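Local coordinates for protein pectate lyase/Amb allergen (Acidovorax citrulli, PDB 4HWV) that probably cleaves pectate as a secreted, calcium-binding polysaccharide lyase of family 1, built on a right-handed parallel beta-helix, at residues G106-S111 / R148-E153; I172-K177 / E484-P489; W238-T243 / T291-H296; A367-G372 / S422-S427. All coordinates share one frame; numbering follows the deposited sequence. Where two conformers were deposited one is given.

Interaction 1 (G106-S111 / R148-E153); sequences GSCASS and RACAAE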
loop_
_atom_site.group_PDB
_atom_site.type_symbol
_atom_site.label_atom_id
_atom_site.label_comp_id
_atom_site.label_asym_id
_atom_site.label_seq_id
_atom_site.Cartn_x
_atom_site.Cartn_y
_atom_site.Cartn_z
ATOM N N GLY A 106 26.177 -7.341 -1.161
ATOM C CA GLY A 106 27.090 -6.208 -1.269
ATOM C C GLY A 106 27.630 -5.749 0.083
ATOM O O GLY A 106 28.243 -4.681 0.184
ATOM N N SER A 107 27.423 -6.569 1.108
ATOM C CA SER A 107 27.881 -6.287 2.461
ATOM C C SER A 107 28.606 -7.502 3.011
ATOM O O SER A 107 28.711 -8.559 2.341
ATOM C CB SER A 107 26.719 -5.935 3.384
ATOM O OG SER A 107 26.001 -7.122 3.726
ATOM N N CYS A 108 29.093 -7.370 4.238
ATOM C CA CYS A 108 29.820 -8.459 4.880
ATOM C C CYS A 108 28.934 -9.672 5.207
ATOM O O CYS A 108 29.440 -10.722 5.562
ATOM C CB CYS A 108 30.628 -7.978 6.101
ATOM S SG CYS A 108 29.852 -6.830 7.284
ATOM N N ALA A 109 27.616 -9.539 5.064
ATOM C CA ALA A 109 26.726 -10.708 5.155
ATOM C C ALA A 109 27.201 -11.804 4.208
ATOM O O ALA A 109 27.176 -12.981 4.546
ATOM C CB ALA A 109 25.292 -10.322 4.823
ATOM N N SER A 110 27.658 -11.408 3.028
ATOM C CA SER A 110 28.225 -12.350 2.069
ATOM C C SER A 110 29.756 -12.432 2.116
ATOM O O SER A 110 30.323 -13.528 2.130
ATOM C CB SER A 110 27.764 -12.004 0.655
ATOM O OG SER A 110 28.110 -10.675 0.338
ATOM N N SER A 111 30.430 -11.284 2.126
ATOM C CA SER A 111 31.896 -11.283 2.030
ATOM C C SER A 111 32.604 -11.850 3.257
ATOM O O SER A 111 33.707 -12.370 3.155
ATOM C CB SER A 111 32.430 -9.882 1.709
ATOM O OG SER A 111 32.247 -9.015 2.810
ATOM N N ARG A 148 23.073 -10.348 9.507
ATOM C CA ARG A 148 21.981 -9.382 9.443
ATOM C C ARG A 148 22.509 -7.976 9.704
ATOM O O ARG A 148 22.183 -7.041 8.970
ATOM C CB ARG A 148 20.879 -9.706 10.456
ATOM C CG ARG A 148 19.697 -8.742 10.352
ATOM C CD ARG A 148 18.900 -8.658 11.663
ATOM N NE ARG A 148 19.731 -8.116 12.734
ATOM C CZ ARG A 148 20.035 -6.827 12.863
ATOM N NH1 ARG A 148 19.517 -5.916 12.037
ATOM N NH2 ARG A 148 20.846 -6.452 13.834
ATOM N N ALA A 149 23.325 -7.824 10.750
ATOM C CA ALA A 149 23.838 -6.505 11.099
ATOM C C ALA A 149 24.662 -5.897 9.960
ATOM O O ALA A 149 24.603 -4.691 9.730
ATOM C CB ALA A 149 24.645 -6.560 12.398
ATOM N N CYS A 150 25.425 -6.721 9.242
ATOM C CA CYS A 150 26.175 -6.258 8.065
ATOM C C CYS A 150 25.244 -5.678 7.019
ATOM O O CYS A 150 25.512 -4.617 6.462
ATOM C CB CYS A 150 26.928 -7.420 7.404
ATOM S SG CYS A 150 28.431 -7.944 8.239
ATOM N N ALA A 151 24.178 -6.412 6.707
ATOM C CA ALA A 151 23.253 -5.967 5.675
ATOM C C ALA A 151 22.513 -4.711 6.125
ATOM O O ALA A 151 22.344 -3.779 5.347
ATOM C CB ALA A 151 22.285 -7.092 5.310
ATOM N N ALA A 152 22.101 -4.689 7.384
ATOM C CA ALA A 152 21.368 -3.544 7.935
ATOM C C ALA A 152 22.233 -2.299 7.962
ATOM O O ALA A 152 21.732 -1.193 7.777
ATOM C CB ALA A 152 20.867 -3.861 9.348
ATOM N N GLU A 153 23.522 -2.474 8.246
ATOM C CA GLU A 153 24.440 -1.345 8.294
ATOM C C GLU A 153 24.585 -0.677 6.932
ATOM O O GLU A 153 24.633 0.550 6.841
ATOM C CB GLU A 153 25.806 -1.773 8.816
ATOM C CG GLU A 153 26.766 -0.602 8.949
ATOM C CD GLU A 153 26.337 0.361 10.021
ATOM O OE1 GLU A 153 25.766 -0.075 11.047
ATOM O OE2 GLU A 153 26.568 1.560 9.840
#
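C108 and C150 are joined covalently: the disulfide runs SG to SG at 2.0 Å with a chi3 of -101°, and it couples the short helix 108-111 to the middle of the long helix 143-159. The two sulfurs reach the bond differently. C150 SG lies opposite its own carbonyl carbon, beside the backbone N, whereas C108 SG sits between its N and carbonyl carbon (chi1 44°), a turn that carries it across to the longer helix.

Van der Waals packing closes in around the bridge. The CB of C150 comes to 3.2 Å from the backbone N of A109, and the methyl groups of A109 and A151 meet at 4.4 Å between their CB atoms. S107 leans on the same helix, its CB 3.6 Å from C150 O and its OG 3.6 Å from A151 CA, approaches that are contacts and not bonds.

The polar work is done inside 106-111. S107 is the N-cap of helix 108-111: its OG accepts from A109 N at 3.2 Å, with an angle of 154° at the hydrogen, and the same OG is also bonded to the carbonyl of Y103. The carbonyl O of S107 takes two backbone donors, S110 N and S111 N.

With close to a right angle about the S-S bond, the link has the usual disulfide geometry, and being covalent it fixes the capped end of helix 108-111 against helix 143-159 in this secreted protein.

Interaction 2 (I172-K177 / E484-P489); sequences IGTDAK and EGPAEP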
loop_
_atom_site.group_PDB
_atom_site.type_symbol
_atom_site.label_atom_id
_atom_site.label_comp_id
_atom_site.label_asym_id
_atom_site.label_seq_id
_atom_site.Cartn_x
_atom_site.Cartn_y
_atom_site.Cartn_z
ATOM N N ILE A 172 7.415 20.561 -4.470
ATOM C CA ILE A 172 6.749 21.276 -5.559
ATOM C C ILE A 172 5.370 20.678 -5.836
ATOM O O ILE A 172 5.227 19.463 -6.035
ATOM C CB ILE A 172 7.577 21.189 -6.859
ATOM C CG1 ILE A 172 8.910 21.926 -6.673
ATOM C CG2 ILE A 172 6.788 21.723 -8.053
ATOM C CD1 ILE A 172 9.922 21.658 -7.776
ATOM N N GLY A 173 4.341 21.522 -5.865
ATOM C CA GLY A 173 3.060 21.051 -6.390
ATOM C C GLY A 173 2.341 20.103 -5.444
ATOM O O GLY A 173 2.413 20.232 -4.217
ATOM N N THR A 174 1.636 19.143 -6.023
ATOM C CA THR A 174 0.777 18.260 -5.244
ATOM C C THR A 174 1.302 16.834 -5.184
ATOM O O THR A 174 0.655 15.965 -4.605
ATOM C CB THR A 174 -0.637 18.239 -5.840
ATOM O OG1 THR A 174 -0.554 17.841 -7.212
ATOM C CG2 THR A 174 -1.294 19.630 -5.750
ATOM N N ASP A 175 2.477 16.580 -5.761
ATOM C CA ASP A 175 2.976 15.212 -5.860
ATOM C C ASP A 175 4.449 15.055 -5.496
ATOM O O ASP A 175 5.105 14.111 -5.941
ATOM C CB ASP A 175 2.685 14.644 -7.250
ATOM C CG ASP A 175 3.409 15.383 -8.350
ATOM O OD1 ASP A 175 3.980 16.463 -8.105
ATOM O OD2 ASP A 175 3.387 14.875 -9.483
ATOM N N ALA A 176 4.976 15.957 -4.676
ATOM C CA ALA A 176 6.354 15.797 -4.215
ATOM C C ALA A 176 6.400 14.681 -3.178
ATOM O O ALA A 176 5.620 14.696 -2.217
ATOM C CB ALA A 176 6.853 17.085 -3.608
ATOM N N LYS A 177 7.302 13.719 -3.363
ATOM C CA LYS A 177 7.389 12.592 -2.437
ATOM C C LYS A 177 8.827 12.237 -2.108
ATOM O O LYS A 177 9.719 12.338 -2.966
ATOM C CB LYS A 177 6.735 11.338 -3.019
ATOM C CG LYS A 177 5.265 11.467 -3.380
ATOM C CD LYS A 177 4.646 10.084 -3.637
ATOM C CE LYS A 177 3.141 10.131 -3.701
ATOM N NZ LYS A 177 2.621 8.728 -3.636
ATOM N N GLU A 484 0.423 24.620 -2.456
ATOM C CA GLU A 484 0.657 24.957 -3.856
ATOM C C GLU A 484 -0.346 24.266 -4.757
ATOM O O GLU A 484 -0.841 23.176 -4.438
ATOM C CB GLU A 484 2.076 24.547 -4.288
ATOM C CG GLU A 484 3.188 25.320 -3.608
ATOM C CD GLU A 484 4.568 25.054 -4.211
ATOM O OE1 GLU A 484 4.724 24.119 -5.038
ATOM O OE2 GLU A 484 5.497 25.803 -3.865
ATOM N N GLY A 485 -0.621 24.894 -5.895
ATOM C CA GLY A 485 -1.334 24.232 -6.969
ATOM C C GLY A 485 -0.445 23.231 -7.681
ATOM O O GLY A 485 0.760 23.156 -7.430
ATOM N N PRO A 486 -1.033 22.446 -8.589
ATOM C CA PRO A 486 -0.245 21.439 -9.302
ATOM C C PRO A 486 0.758 22.088 -10.247
ATOM O O PRO A 486 0.547 23.204 -10.731
ATOM C CB PRO A 486 -1.304 20.672 -10.104
ATOM C CG PRO A 486 -2.403 21.640 -10.273
ATOM C CD PRO A 486 -2.441 22.449 -9.014
ATOM N N ALA A 487 1.854 21.388 -10.496
ATOM C CA ALA A 487 2.863 21.869 -11.429
ATOM C C ALA A 487 2.264 21.912 -12.822
ATOM O O ALA A 487 1.438 21.067 -13.162
ATOM C CB ALA A 487 4.067 20.961 -11.403
ATOM N N GLU A 488 2.644 22.916 -13.605
ATOM C CA GLU A 488 2.291 22.930 -15.024
ATOM C C GLU A 488 2.991 21.762 -15.716
ATOM O O GLU A 488 4.086 21.350 -15.319
ATOM C CB GLU A 488 2.674 24.258 -15.690
ATOM N N PRO A 489 2.350 21.196 -16.741
ATOM C CA PRO A 489 3.024 20.141 -17.500
ATOM C C PRO A 489 4.348 20.641 -18.070
ATOM O O PRO A 489 4.478 21.824 -18.401
ATOM C CB PRO A 489 2.030 19.848 -18.625
ATOM C CG PRO A 489 0.699 20.169 -18.013
ATOM C CD PRO A 489 0.960 21.397 -17.188
HETATM O O HOH W 1 2.097 18.859 -8.911
#
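G173 and P486 bring the two backbones together, their CA atoms 4.4 Å apart, where a type II' beta turn from I172 to D175 meets the irregular chain 484-489. G173 takes the turn position with positive phi (73°), a conformation that glycine adopts easily. The G173 CA points a hydrogen at G485 O, with 3.3 Å between the two heavy atoms. That carbonyl oxygen is buried by the contact and has no other partner in the model.

Among the side chains, E484 makes the direct polar link. Its OE1 receives the G173 N-H at 2.8 Å and 176°, met nearly along the C-O axis of the carboxylate. Beyond CG the E484 chain is extended (chi2 -171°), which carries the acid up to the turn. The carboxylate also accepts from two backbone amides near the N terminus, G16 N at OE1 and I18 N at OE2, which probably favours its charged form. T174 lies alongside P486, pointing the same way: its CG2 is 3.8 Å from E484 O and its OG1 4.1 Å from P486 CB. I172 CG2 touches A487 CB at 4.4 Å. A water links the two backbones, accepting from T174 N at 2.9 Å and A487 N at 3.0 Å while donating to D175 OD1.

The turn joins strand 167-171 to strand 177-179, and I172 packs against R82 of strand 79-83. Across it runs the C-terminal chain that follows helix 470-477, with G485 bonded through its backbone to A13.

Interaction 3 (W238-T243 / T291-H296); sequences WIDHNT and TLSNNH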
loop_
_atom_site.group_PDB
_atom_site.type_symbol
_atom_site.label_atom_id
_atom_site.label_comp_id
_atom_site.label_asym_id
_atom_site.label_seq_id
_atom_site.Cartn_x
_atom_site.Cartn_y
_atom_site.Cartn_z
ATOM N N TRP A 238 10.874 23.245 11.812
ATOM C CA TRP A 238 9.473 23.464 11.499
ATOM C C TRP A 238 9.064 22.488 10.394
ATOM O O TRP A 238 9.584 22.547 9.262
ATOM C CB TRP A 238 9.249 24.913 11.047
ATOM C CG TRP A 238 7.795 25.258 10.816
ATOM C CD1 TRP A 238 6.712 24.839 11.549
ATOM C CD2 TRP A 238 7.273 26.086 9.764
ATOM N NE1 TRP A 238 5.558 25.376 11.030
ATOM C CE2 TRP A 238 5.871 26.148 9.935
ATOM C CE3 TRP A 238 7.860 26.798 8.692
ATOM C CZ2 TRP A 238 5.039 26.861 9.059
ATOM C CZ3 TRP A 238 7.025 27.518 7.838
ATOM C CH2 TRP A 238 5.639 27.526 8.014
ATOM N N ILE A 239 8.163 21.575 10.755
ATOM C CA ILE A 239 7.690 20.539 9.853
ATOM C C ILE A 239 6.222 20.843 9.626
ATOM O O ILE A 239 5.388 20.647 10.519
ATOM C CB ILE A 239 7.886 19.146 10.501
ATOM C CG1 ILE A 239 9.388 18.883 10.677
ATOM C CG2 ILE A 239 7.179 18.059 9.698
ATOM C CD1 ILE A 239 9.697 17.747 11.650
ATOM N N ASP A 240 5.917 21.348 8.431
ATOM C CA ASP A 240 4.613 21.946 8.175
ATOM C C ASP A 240 4.000 21.497 6.846
ATOM O O ASP A 240 4.673 21.493 5.808
ATOM C CB ASP A 240 4.770 23.476 8.146
ATOM C CG ASP A 240 3.476 24.187 7.786
ATOM O OD1 ASP A 240 2.567 24.291 8.644
ATOM O OD2 ASP A 240 3.374 24.639 6.620
ATOM N N HIS A 241 2.715 21.141 6.862
ATOM C CA HIS A 241 2.005 20.837 5.620
ATOM C C HIS A 241 2.654 19.694 4.843
ATOM O O HIS A 241 2.789 19.749 3.612
ATOM C CB HIS A 241 1.867 22.086 4.728
ATOM C CG HIS A 241 0.701 22.961 5.069
ATOM N ND1 HIS A 241 0.840 24.150 5.748
ATOM C CD2 HIS A 241 -0.615 22.854 4.757
ATOM C CE1 HIS A 241 -0.345 24.736 5.851
ATOM N NE2 HIS A 241 -1.247 23.965 5.266
ATOM N N ASN A 242 3.017 18.627 5.560
ATOM C CA ASN A 242 3.510 17.405 4.925
ATOM C C ASN A 242 2.527 16.286 5.208
ATOM O O ASN A 242 1.650 16.404 6.079
ATOM C CB ASN A 242 4.885 16.992 5.470
ATOM C CG ASN A 242 5.903 18.096 5.343
ATOM O OD1 ASN A 242 6.402 18.368 4.245
ATOM N ND2 ASN A 242 6.220 18.745 6.469
ATOM N N THR A 243 2.674 15.201 4.457
ATOM C CA THR A 243 1.921 13.984 4.724
ATOM C C THR A 243 2.928 12.883 5.023
ATOM O O THR A 243 3.991 12.840 4.402
ATOM C CB THR A 243 1.038 13.645 3.515
ATOM O OG1 THR A 243 0.097 14.711 3.353
ATOM C CG2 THR A 243 0.286 12.311 3.696
ATOM N N THR A 291 8.413 22.299 15.893
ATOM C CA THR A 291 6.967 22.412 15.691
ATOM C C THR A 291 6.539 21.567 14.506
ATOM O O THR A 291 7.122 21.679 13.415
ATOM C CB THR A 291 6.545 23.870 15.465
ATOM O OG1 THR A 291 6.774 24.589 16.681
ATOM C CG2 THR A 291 5.059 23.969 15.085
ATOM N N LEU A 292 5.519 20.734 14.720
ATOM C CA LEU A 292 4.880 19.985 13.645
ATOM C C LEU A 292 3.469 20.544 13.488
ATOM O O LEU A 292 2.638 20.384 14.386
ATOM C CB LEU A 292 4.832 18.487 13.981
ATOM C CG LEU A 292 6.194 17.854 14.239
ATOM C CD1 LEU A 292 6.526 17.842 15.730
ATOM C CD2 LEU A 292 6.234 16.446 13.682
ATOM N N SER A 293 3.212 21.222 12.369
ATOM C CA SER A 293 1.955 21.931 12.164
ATOM C C SER A 293 1.310 21.518 10.845
ATOM O O SER A 293 1.995 21.337 9.829
ATOM C CB SER A 293 2.199 23.442 12.180
ATOM O OG SER A 293 3.211 23.806 11.250
ATOM N N ASN A 294 -0.011 21.364 10.867
ATOM C CA ASN A 294 -0.787 21.238 9.631
ATOM C C ASN A 294 -0.372 20.047 8.769
ATOM O O ASN A 294 -0.465 20.115 7.542
ATOM C CB ASN A 294 -0.684 22.535 8.803
ATOM C CG ASN A 294 -0.970 23.768 9.638
ATOM O OD1 ASN A 294 -2.004 23.838 10.310
ATOM N ND2 ASN A 294 -0.045 24.739 9.618
ATOM N N ASN A 295 0.081 18.970 9.408
ATOM C CA ASN A 295 0.475 17.751 8.683
ATOM C C ASN A 295 -0.636 16.712 8.721
ATOM O O ASN A 295 -1.512 16.763 9.584
ATOM C CB ASN A 295 1.728 17.106 9.299
ATOM C CG ASN A 295 2.910 18.040 9.357
ATOM O OD1 ASN A 295 3.567 18.292 8.343
ATOM N ND2 ASN A 295 3.213 18.536 10.544
ATOM N N HIS A 296 -0.592 15.777 7.775
ATOM C CA HIS A 296 -1.459 14.608 7.779
ATOM C C HIS A 296 -0.587 13.380 8.037
ATOM O O HIS A 296 0.220 13.011 7.194
ATOM C CB HIS A 296 -2.150 14.485 6.421
ATOM C CG HIS A 296 -3.108 13.337 6.328
ATOM N ND1 HIS A 296 -3.582 12.884 5.117
ATOM C CD2 HIS A 296 -3.697 12.569 7.279
ATOM C CE1 HIS A 296 -4.436 11.897 5.324
ATOM N NE2 HIS A 296 -4.524 11.685 6.627
HETATM O O HOH W 2 -2.489 14.029 2.826
#
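Two successive coils of the parallel beta-helix stack here, and at the turn N242 and N295 stack as equivalent asparagines of those coils. The amides lie side by side with planes 11° apart. N295 OD1 accepts from N242 N at 2.9 Å and from N242 ND2 at 3.3 Å; its ND2 donates to I239 O from above that carbonyl plane. N242 ND2 and OD1 also bond onward to I197 O and I200 N. Before the turn the strands pair in parallel register, with I239 N to T291 O and S293 N to I239 O.

D240, S293 and W238 make a polar chain beside them. D240 OD1 accepts from S293 OG at 2.7 Å through the anti lone pair of the carboxylate oxygen; the same OG accepts from W238 NE1, tilted out of the indole plane. N294 ND2 gives that same OD1 a second bond, of 2.8 Å. The other oxygen, OD2, takes the H241 ND1 proton at 2.7 Å and a salt bridge from R198, so both ends of the carboxylate are gripped. N294 CB sits over the H241 ring face, 3.7 Å from its centroid.

Strand 192-198 flanks the pair next to W238, and strand 324-327 lies beyond T291 and L292.

Interaction 4 (A367-G372 / S422-S427); sequences AGMTLG and STFYDS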
loop_
_atom_site.group_PDB
_atom_site.type_symbol
_atom_site.label_atom_id
_atom_site.label_comp_id
_atom_site.label_asym_id
_atom_site.label_seq_id
_atom_site.Cartn_x
_atom_site.Cartn_y
_atom_site.Cartn_z
ATOM N N ALA A 367 -3.247 3.517 21.976
ATOM C CA ALA A 367 -3.052 4.610 22.934
ATOM C C ALA A 367 -2.949 5.914 22.173
ATOM O O ALA A 367 -2.549 5.930 20.995
ATOM C CB ALA A 367 -1.787 4.389 23.766
ATOM N N GLY A 368 -3.267 6.996 22.872
ATOM C CA GLY A 368 -3.173 8.332 22.316
ATOM C C GLY A 368 -1.927 9.038 22.808
ATOM O O GLY A 368 -0.811 8.745 22.359
ATOM N N MET A 369 -2.123 9.975 23.734
ATOM C CA MET A 369 -1.036 10.714 24.368
ATOM C C MET A 369 -0.547 9.935 25.576
ATOM O O MET A 369 -1.354 9.447 26.370
ATOM C CB MET A 369 -1.551 12.057 24.886
ATOM C CG MET A 369 -2.196 12.918 23.864
ATOM S SD MET A 369 -2.779 14.401 24.688
ATOM C CE MET A 369 -3.900 14.938 23.391
ATOM N N THR A 370 0.766 9.831 25.727
ATOM C CA THR A 370 1.326 9.194 26.919
ATOM C C THR A 370 2.214 10.178 27.657
ATOM O O THR A 370 3.178 10.709 27.094
ATOM C CB THR A 370 2.151 7.949 26.563
ATOM O OG1 THR A 370 1.291 6.983 25.949
ATOM C CG2 THR A 370 2.795 7.353 27.808
ATOM N N LEU A 371 1.865 10.440 28.912
ATOM C CA LEU A 371 2.771 11.144 29.822
ATOM C C LEU A 371 3.835 10.158 30.277
ATOM O O LEU A 371 3.588 9.337 31.158
ATOM C CB LEU A 371 2.017 11.701 31.038
ATOM C CG LEU A 371 2.889 12.330 32.129
ATOM C CD1 LEU A 371 3.708 13.482 31.594
ATOM C CD2 LEU A 371 2.019 12.782 33.309
ATOM N N GLY A 372 4.999 10.208 29.642
ATOM C CA GLY A 372 6.130 9.420 30.066
ATOM C C GLY A 372 7.012 10.153 31.051
ATOM O O GLY A 372 6.666 11.220 31.575
ATOM N N SER A 422 6.688 15.070 36.282
ATOM C CA SER A 422 5.905 14.547 35.172
ATOM C C SER A 422 4.534 15.174 35.313
ATOM O O SER A 422 3.837 14.902 36.292
ATOM C CB SER A 422 5.763 13.027 35.272
ATOM O OG SER A 422 7.024 12.376 35.274
ATOM N N THR A 423 4.139 16.019 34.362
ATOM C CA THR A 423 2.901 16.779 34.512
ATOM C C THR A 423 2.027 16.718 33.266
ATOM O O THR A 423 2.517 16.553 32.144
ATOM C CB THR A 423 3.173 18.259 34.886
ATOM O OG1 THR A 423 3.718 18.957 33.762
ATOM C CG2 THR A 423 4.145 18.360 36.052
ATOM N N PHE A 424 0.724 16.826 33.478
ATOM C CA PHE A 424 -0.235 16.754 32.379
ATOM C C PHE A 424 -1.356 17.757 32.596
ATOM O O PHE A 424 -1.924 17.846 33.688
ATOM C CB PHE A 424 -0.801 15.328 32.262
ATOM C CG PHE A 424 -1.742 15.138 31.092
ATOM C CD1 PHE A 424 -3.092 15.464 31.198
ATOM C CD2 PHE A 424 -1.284 14.608 29.896
ATOM C CE1 PHE A 424 -3.957 15.273 30.110
ATOM C CE2 PHE A 424 -2.134 14.423 28.818
ATOM C CZ PHE A 424 -3.472 14.765 28.923
ATOM N N TYR A 425 -1.669 18.519 31.553
ATOM C CA TYR A 425 -2.787 19.446 31.551
ATOM C C TYR A 425 -3.605 19.191 30.301
ATOM O O TYR A 425 -3.054 19.021 29.223
ATOM C CB TYR A 425 -2.279 20.890 31.532
ATOM C CG TYR A 425 -3.365 21.929 31.337
ATOM C CD1 TYR A 425 -3.746 22.341 30.058
ATOM C CD2 TYR A 425 -3.989 22.523 32.428
ATOM C CE1 TYR A 425 -4.737 23.293 29.869
ATOM C CE2 TYR A 425 -4.972 23.485 32.248
ATOM C CZ TYR A 425 -5.342 23.868 30.964
ATOM O OH TYR A 425 -6.317 24.829 30.785
ATOM N N ASP A 426 -4.925 19.175 30.428
ATOM C CA ASP A 426 -5.760 19.297 29.232
ATOM C C ASP A 426 -6.977 20.170 29.451
ATOM O O ASP A 426 -7.499 20.291 30.566
ATOM C CB ASP A 426 -6.175 17.945 28.605
ATOM C CG ASP A 426 -7.363 17.285 29.312
ATOM O OD1 ASP A 426 -7.317 17.138 30.552
ATOM O OD2 ASP A 426 -8.341 16.882 28.622
ATOM N N SER A 427 -7.401 20.791 28.359
ATOM C CA SER A 427 -8.627 21.563 28.327
ATOM C C SER A 427 -9.245 21.396 26.945
ATOM O O SER A 427 -8.526 21.259 25.949
ATOM C CB SER A 427 -8.317 23.034 28.587
ATOM O OG SER A 427 -9.499 23.799 28.629
#
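M369 and F424 form a Met-aromatic contact in an apolar pocket between two walls of the beta-helix. The sulfur lies at the ring's edge, near its plane: SD is 5.3 Å from the F424 centroid, 77° off the ring normal, and 4.2 Å from CE2. The two side chains cross at about a right angle. With F424 CG opposite its backbone N (chi1 -176°) and the M369 chain extended beyond CG, M369 SD is brought to the F424 ring.

Strands 369-371 and 423-427 belong to different faces of the helix. The axes of these short strands come within 8.4 Å, with 143° between their N-to-C directions, too far for backbone pairing, and what fills the gap is side chain, as in the packed interior of a parallel beta-helix.

L371 takes the other end. Its CD1 methyl approaches T423 O at 3.3 Å, and CD2 lies 3.9 Å from F424 CB as the two chains run obliquely past each other. S422 CB stands 4.2 Å from L371 CD2, while the S422 OG bonds to S374 N. Helix 438-445 closes over L371 and F424 with V442, and M369 also leans on A379 and N382 of strand 376-387.

From the N terminus, interaction 1 comes first and closes a mostly helical loop of 36 residues, finished before any of the others begins. Interaction 2 then opens at 172-177 and closes only at 484-489, so its span of 306 residues encloses both interaction 3 and interaction 4, which follow one another in series; no two contacts cross. Interaction 3 joins adjacent coils, interaction 4 packs two walls further along the beta-helix, and interaction 2 lays the C-terminal chain on an earlier turn. Interactions 2 and 3 are the nearest pair, centres about 17 Å apart, whereas interactions 1 and 4 lie on opposite sides of the chain's centre.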